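Local coordinates for protein putative citrate lyase (Ralstonia eutropha, PDB 3QQW) that probably acts as a magnesium-dependent lyase of the citrate lyase family, perhaps cleaving citramalyl-CoA, and folds as a TIM beta/alpha-barrel, at residues R84-H90 against L112-P118; K208-V212 against E246-L250. All coordinates share one frame; numbering follows the deposited sequence.

Interaction 1: R84-H90 against L112-P118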
loop_
_atom_site.group_PDB
_atom_site.type_symbol
_atom_site.label_atom_id
_atom_site.label_comp_id
_atom_site.label_asym_id
_atom_site.label_seq_id
_atom_site.Cartn_x
_atom_site.Cartn_y
_atom_site.Cartn_z
ATOM N N ARG C 84 22.790 -3.715 -27.398
ATOM C CA ARG C 84 21.803 -3.182 -26.446
ATOM C C ARG C 84 20.421 -3.279 -27.036
ATOM O O ARG C 84 19.587 -2.361 -26.920
ATOM C CB ARG C 84 22.166 -1.718 -26.034
ATOM C CG ARG C 84 23.336 -1.622 -25.011
ATOM C CD ARG C 84 23.320 -2.630 -23.846
ATOM N NE ARG C 84 22.031 -2.682 -23.127
ATOM C CZ ARG C 84 21.646 -3.684 -22.334
ATOM N NH1 ARG C 84 22.441 -4.725 -22.136
ATOM N NH2 ARG C 84 20.455 -3.657 -21.745
ATOM N N ALA C 85 20.184 -4.434 -27.640
ATOM C CA ALA C 85 18.954 -4.808 -28.300
ATOM C C ALA C 85 18.402 -6.092 -27.665
ATOM O O ALA C 85 19.058 -7.136 -27.684
ATOM C CB ALA C 85 19.219 -5.003 -29.787
ATOM N N GLY C 86 17.244 -5.962 -27.020
ATOM C CA GLY C 86 16.523 -7.063 -26.391
ATOM C C GLY C 86 15.279 -7.383 -27.198
ATOM O O GLY C 86 15.039 -6.772 -28.245
ATOM N N ALA C 87 14.468 -8.322 -26.723
ATOM C CA ALA C 87 13.250 -8.688 -27.435
ATOM C C ALA C 87 12.090 -8.904 -26.499
ATOM O O ALA C 87 12.261 -9.475 -25.431
ATOM C CB ALA C 87 13.477 -9.947 -28.259
ATOM N N ARG C 88 10.901 -8.482 -26.904
ATOM C CA ARG C 88 9.697 -8.772 -26.138
ATOM C C ARG C 88 9.051 -9.950 -26.819
ATOM O O ARG C 88 8.656 -9.846 -27.970
ATOM C CB ARG C 88 8.722 -7.571 -25.999
ATOM C CG ARG C 88 7.398 -8.045 -25.393
ATOM C CD ARG C 88 6.448 -7.018 -24.844
ATOM N NE ARG C 88 6.048 -6.011 -25.820
ATOM C CZ ARG C 88 5.300 -4.944 -25.530
ATOM N NH1 ARG C 88 4.806 -4.779 -24.303
ATOM N NH2 ARG C 88 5.012 -4.050 -26.475
ATOM N N ILE C 89 8.958 -11.073 -26.114
ATOM C CA ILE C 89 8.322 -12.289 -26.589
ATOM C C ILE C 89 6.831 -12.185 -26.270
ATOM O O ILE C 89 6.421 -11.243 -25.624
ATOM C CB ILE C 89 9.022 -13.518 -25.906
ATOM C CG1 ILE C 89 8.775 -13.530 -24.349
ATOM C CG2 ILE C 89 10.542 -13.519 -26.259
ATOM C CD1 ILE C 89 9.147 -14.805 -23.608
ATOM N N HIS C 90 6.036 -13.148 -26.687
ATOM C CA HIS C 90 4.612 -13.226 -26.401
ATOM C C HIS C 90 4.373 -13.608 -24.914
ATOM O O HIS C 90 5.276 -14.116 -24.252
ATOM C CB HIS C 90 3.948 -14.248 -27.355
ATOM C CG HIS C 90 3.853 -13.747 -28.772
ATOM N ND1 HIS C 90 4.890 -13.942 -29.690
ATOM C CD2 HIS C 90 2.874 -13.033 -29.375
ATOM C CE1 HIS C 90 4.487 -13.377 -30.812
ATOM N NE2 HIS C 90 3.274 -12.828 -30.671
ATOM N N LEU C 112 22.028 -11.021 -27.476
ATOM C CA LEU C 112 20.748 -10.713 -26.829
ATOM C C LEU C 112 20.957 -10.043 -25.477
ATOM O O LEU C 112 21.601 -10.618 -24.602
ATOM C CB LEU C 112 19.908 -11.982 -26.693
ATOM C CG LEU C 112 18.451 -11.834 -26.191
ATOM C CD1 LEU C 112 17.595 -10.965 -27.116
ATOM C CD2 LEU C 112 17.836 -13.186 -26.035
ATOM N N ALA C 113 20.467 -8.793 -25.334
ATOM C CA ALA C 113 20.666 -8.000 -24.126
ATOM C C ALA C 113 19.715 -8.434 -22.998
ATOM O O ALA C 113 20.114 -8.427 -21.829
ATOM C CB ALA C 113 20.472 -6.523 -24.432
ATOM N N TYR C 114 18.464 -8.783 -23.347
ATOM C CA TYR C 114 17.411 -9.171 -22.411
ATOM C C TYR C 114 16.189 -9.701 -23.138
ATOM O O TYR C 114 16.033 -9.494 -24.349
ATOM C CB TYR C 114 16.978 -7.978 -21.510
ATOM C CG TYR C 114 16.573 -6.756 -22.286
ATOM C CD1 TYR C 114 15.260 -6.584 -22.727
ATOM C CD2 TYR C 114 17.498 -5.758 -22.584
ATOM C CE1 TYR C 114 14.888 -5.466 -23.475
ATOM C CE2 TYR C 114 17.141 -4.645 -23.342
ATOM C CZ TYR C 114 15.836 -4.505 -23.785
ATOM O OH TYR C 114 15.480 -3.386 -24.501
ATOM N N ILE C 115 15.285 -10.324 -22.368
ATOM C CA ILE C 115 13.989 -10.768 -22.855
ATOM C C ILE C 115 12.947 -10.076 -21.989
ATOM O O ILE C 115 13.030 -10.104 -20.757
ATOM C CB ILE C 115 13.831 -12.313 -22.881
ATOM C CG1 ILE C 115 14.623 -12.895 -24.052
ATOM C CG2 ILE C 115 12.353 -12.738 -22.954
ATOM C CD1 ILE C 115 14.890 -14.313 -23.908
ATOM N N THR C 116 11.988 -9.428 -22.647
ATOM C CA THR C 116 10.863 -8.763 -22.011
ATOM C C THR C 116 9.695 -9.748 -22.043
ATOM O O THR C 116 9.322 -10.250 -23.112
ATOM C CB THR C 116 10.599 -7.432 -22.660
ATOM O OG1 THR C 116 11.754 -6.618 -22.479
ATOM C CG2 THR C 116 9.396 -6.731 -22.066
ATOM N N VAL C 117 9.175 -10.068 -20.852
ATOM C CA VAL C 117 8.074 -11.023 -20.662
ATOM C C VAL C 117 6.801 -10.225 -20.330
ATOM O O VAL C 117 6.720 -9.570 -19.280
ATOM C CB VAL C 117 8.421 -12.067 -19.567
ATOM C CG1 VAL C 117 7.294 -13.065 -19.358
ATOM C CG2 VAL C 117 9.732 -12.768 -19.863
ATOM N N PRO C 118 5.776 -10.319 -21.183
ATOM C CA PRO C 118 4.569 -9.520 -20.947
ATOM C C PRO C 118 3.400 -10.297 -20.342
ATOM O O PRO C 118 3.348 -11.524 -20.419
ATOM C CB PRO C 118 4.191 -9.083 -22.362
ATOM C CG PRO C 118 4.588 -10.242 -23.205
ATOM C CD PRO C 118 5.716 -10.982 -22.500
HETATM O O HOH W 1 20.653 -6.373 -20.336
#
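Arg84 bends back at chi2 and chi3 (-43° and -51°), which lays its guanidinium over Ala113, with NH1 3.5 Å from Ala113 CB on one face. One water, bound to Arg84 NH1 and to Ala113 O, ties the group to the second segment, while NE forms a salt bridge with Asp50. Ala85 O accepts from Ala113 N at 3.2 Å, the donor standing above the carbonyl plane. Gly86 sets its CA over the centre of one face of the Tyr114 ring, 3.7 Å from the centroid and 11° off the normal, a CH-pi contact. The hydroxyl of that tyrosine is hydrogen-bonded to Thr52. From here the ladder is regular, Ala87 N giving to Tyr114 O and Ala87 O taking Thr116 N at 2.8 Å. Such a parallel pairing of strands, connected in sequence by helix 97-107, is a beta-alpha-beta unit of the TIM barrel, here its third and fourth strands. Arg88, predicted to bind substrate, runs past Thr116 (CB to CB 3.8 Å) and sets CD 3.9 Å from Pro118 CB; its NH2 is salt-bridged to Asp54. Ile89 N closes the ladder on Thr116 O, and Ile89 CG2 meets Ile115 CG2 at 3.8 Å on the helix-covered side.

Interaction 2: K208-V212 against E246-L250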
loop_
_atom_site.group_PDB
_atom_site.type_symbol
_atom_site.label_atom_id
_atom_site.label_comp_id
_atom_site.label_asym_id
_atom_site.label_seq_id
_atom_site.Cartn_x
_atom_site.Cartn_y
_atom_site.Cartn_z
ATOM N N LYS C 208 1.830 1.548 -9.188
ATOM C CA LYS C 208 3.159 2.071 -9.511
ATOM C C LYS C 208 4.093 2.039 -8.281
ATOM O O LYS C 208 5.230 1.551 -8.382
ATOM C CB LYS C 208 3.071 3.491 -10.076
ATOM C CG LYS C 208 2.534 3.511 -11.479
ATOM C CD LYS C 208 2.569 4.920 -12.063
ATOM C CE LYS C 208 2.106 4.919 -13.499
ATOM N NZ LYS C 208 2.010 6.302 -14.026
ATOM N N ALA C 209 3.607 2.544 -7.130
ATOM C CA ALA C 209 4.408 2.579 -5.906
ATOM C C ALA C 209 4.758 1.154 -5.439
ATOM O O ALA C 209 5.912 0.937 -5.065
ATOM C CB ALA C 209 3.680 3.358 -4.813
ATOM N N ASP C 210 3.810 0.179 -5.539
ATOM C CA ASP C 210 4.088 -1.211 -5.144
ATOM C C ASP C 210 5.166 -1.830 -5.999
ATOM O O ASP C 210 6.063 -2.487 -5.469
ATOM C CB ASP C 210 2.840 -2.091 -5.232
ATOM C CG ASP C 210 1.989 -2.083 -3.986
ATOM O OD1 ASP C 210 2.327 -1.340 -3.044
ATOM O OD2 ASP C 210 0.979 -2.821 -3.953
HETATM N N MSE C 211 5.085 -1.620 -7.322
HETATM C CA MSE C 211 6.037 -2.200 -8.232
HETATM C C MSE C 211 7.448 -1.607 -8.024
HETATM O O MSE C 211 8.428 -2.377 -8.009
HETATM C CB MSE C 211 5.553 -2.029 -9.661
HETATM C CG MSE C 211 6.308 -2.952 -10.646
HETATM SE SE MSE C 211 6.505 -2.208 -12.431
HETATM C CE MSE C 211 7.627 -0.815 -12.026
ATOM N N VAL C 212 7.550 -0.264 -7.849
ATOM C CA VAL C 212 8.834 0.399 -7.617
ATOM C C VAL C 212 9.420 -0.109 -6.283
ATOM O O VAL C 212 10.589 -0.487 -6.238
ATOM C CB VAL C 212 8.719 1.937 -7.657
ATOM C CG1 VAL C 212 10.010 2.612 -7.189
ATOM C CG2 VAL C 212 8.359 2.409 -9.056
ATOM N N GLU C 246 8.677 11.471 -8.251
ATOM C CA GLU C 246 7.555 11.238 -7.331
ATOM C C GLU C 246 7.347 9.749 -7.036
ATOM O O GLU C 246 6.771 9.414 -5.995
ATOM C CB GLU C 246 6.246 11.819 -7.890
ATOM C CG GLU C 246 6.230 13.325 -8.084
ATOM C CD GLU C 246 4.967 13.850 -8.743
ATOM O OE1 GLU C 246 3.854 13.391 -8.381
ATOM O OE2 GLU C 246 5.095 14.741 -9.614
ATOM N N PHE C 247 7.793 8.861 -7.943
ATOM C CA PHE C 247 7.570 7.435 -7.777
ATOM C C PHE C 247 8.853 6.583 -7.667
ATOM O O PHE C 247 8.771 5.494 -7.125
ATOM C CB PHE C 247 6.689 6.910 -8.923
ATOM C CG PHE C 247 5.246 7.352 -8.796
ATOM C CD1 PHE C 247 4.836 8.588 -9.274
ATOM C CD2 PHE C 247 4.303 6.537 -8.173
ATOM C CE1 PHE C 247 3.516 9.006 -9.119
ATOM C CE2 PHE C 247 2.977 6.949 -8.040
ATOM C CZ PHE C 247 2.593 8.178 -8.510
ATOM N N GLY C 248 10.000 7.075 -8.140
ATOM C CA GLY C 248 11.252 6.331 -8.051
ATOM C C GLY C 248 11.580 5.427 -9.231
ATOM O O GLY C 248 12.362 4.480 -9.083
ATOM N N PHE C 249 10.984 5.718 -10.418
ATOM C CA PHE C 249 11.287 4.997 -11.656
ATOM C C PHE C 249 12.649 5.460 -12.135
ATOM O O PHE C 249 13.001 6.623 -11.924
ATOM C CB PHE C 249 10.213 5.231 -12.719
ATOM C CG PHE C 249 8.912 4.523 -12.431
ATOM C CD1 PHE C 249 8.695 3.230 -12.879
ATOM C CD2 PHE C 249 7.888 5.166 -11.758
ATOM C CE1 PHE C 249 7.463 2.594 -12.678
ATOM C CE2 PHE C 249 6.665 4.523 -11.537
ATOM C CZ PHE C 249 6.459 3.242 -11.996
ATOM N N LEU C 250 13.444 4.540 -12.724
ATOM C CA LEU C 250 14.813 4.821 -13.143
ATOM C C LEU C 250 15.008 4.563 -14.625
ATOM O O LEU C 250 16.126 4.659 -15.169
ATOM C CB LEU C 250 15.730 3.904 -12.310
ATOM C CG LEU C 250 15.838 4.223 -10.817
ATOM C CD1 LEU C 250 16.664 3.182 -10.111
ATOM C CD2 LEU C 250 16.437 5.600 -10.603
#
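Val212 lays its CG2 methyl over the middle of the Phe249 ring, 3.5 Å from the centroid and 9° off the normal, which is the geometry of a CH-pi contact. The other branch of this valine, CG1, lies anti to the backbone N (chi1 171°) and faces the chain rather than the ring, approaching the carbonyl oxygens of Phe247 and Gly248. One turn earlier on the same helix, Lys208 meets Phe249 from a different direction: its CB lies at the ring edge, close to the ring plane, 3.9 Å from Phe249 CZ. The same CB also reaches Phe247 CD2 at 3.8 Å, so one methylene touches both phenylalanines, in directions about a right angle apart. Beyond CG the lysine chain is extended and carries NZ away to Gln198 O and His224 NE2, to which it is hydrogen-bonded; its cation-pi approach to the Phe247 ring, 5.9 Å from the centroid, is long and at most weakly attractive. Met211, present as selenomethionine and bent at chi2 and chi3, brings its CE methyl 3.5 Å from Phe249 CE1, obliquely to the ring. Ala209 adds a looser approach, its backbone N lying near the Phe247 ring plane. Gly248, the first residue to leave helical angles, takes the chain out of helix 233-247 with a positive phi (91°) readily adopted by glycine. Phe175 and Pro222 also touch Phe249, while Ala202 of the second subunit packs on Phe247. The arrangement is helix-to-turn packing in the outer layer of a TIM barrel, where helix 202-217 meets the turn leading from helix 233-247 into the last strand, 251-254.

Overall arrangement
Both contacts are buried, but they occupy different layers of one barrel. Interaction 1 lies within the sheet itself, about 9 Å from the centre of the chain, and joins neighbouring strands; interaction 2 lies farther out, at about 14 Å, and joins a helix to the turn before the last strand. They share no element, and their nearest atoms are about 10 Å apart. Backbone hydrogen bonds organise the strand pair, which buries 624 Å² and carries a predicted substrate-binding arginine, whereas the 319 Å² of the helix contact rests on aliphatic groups against aromatic rings. Interaction 2 also borders a second subunit, which does not touch interaction 1.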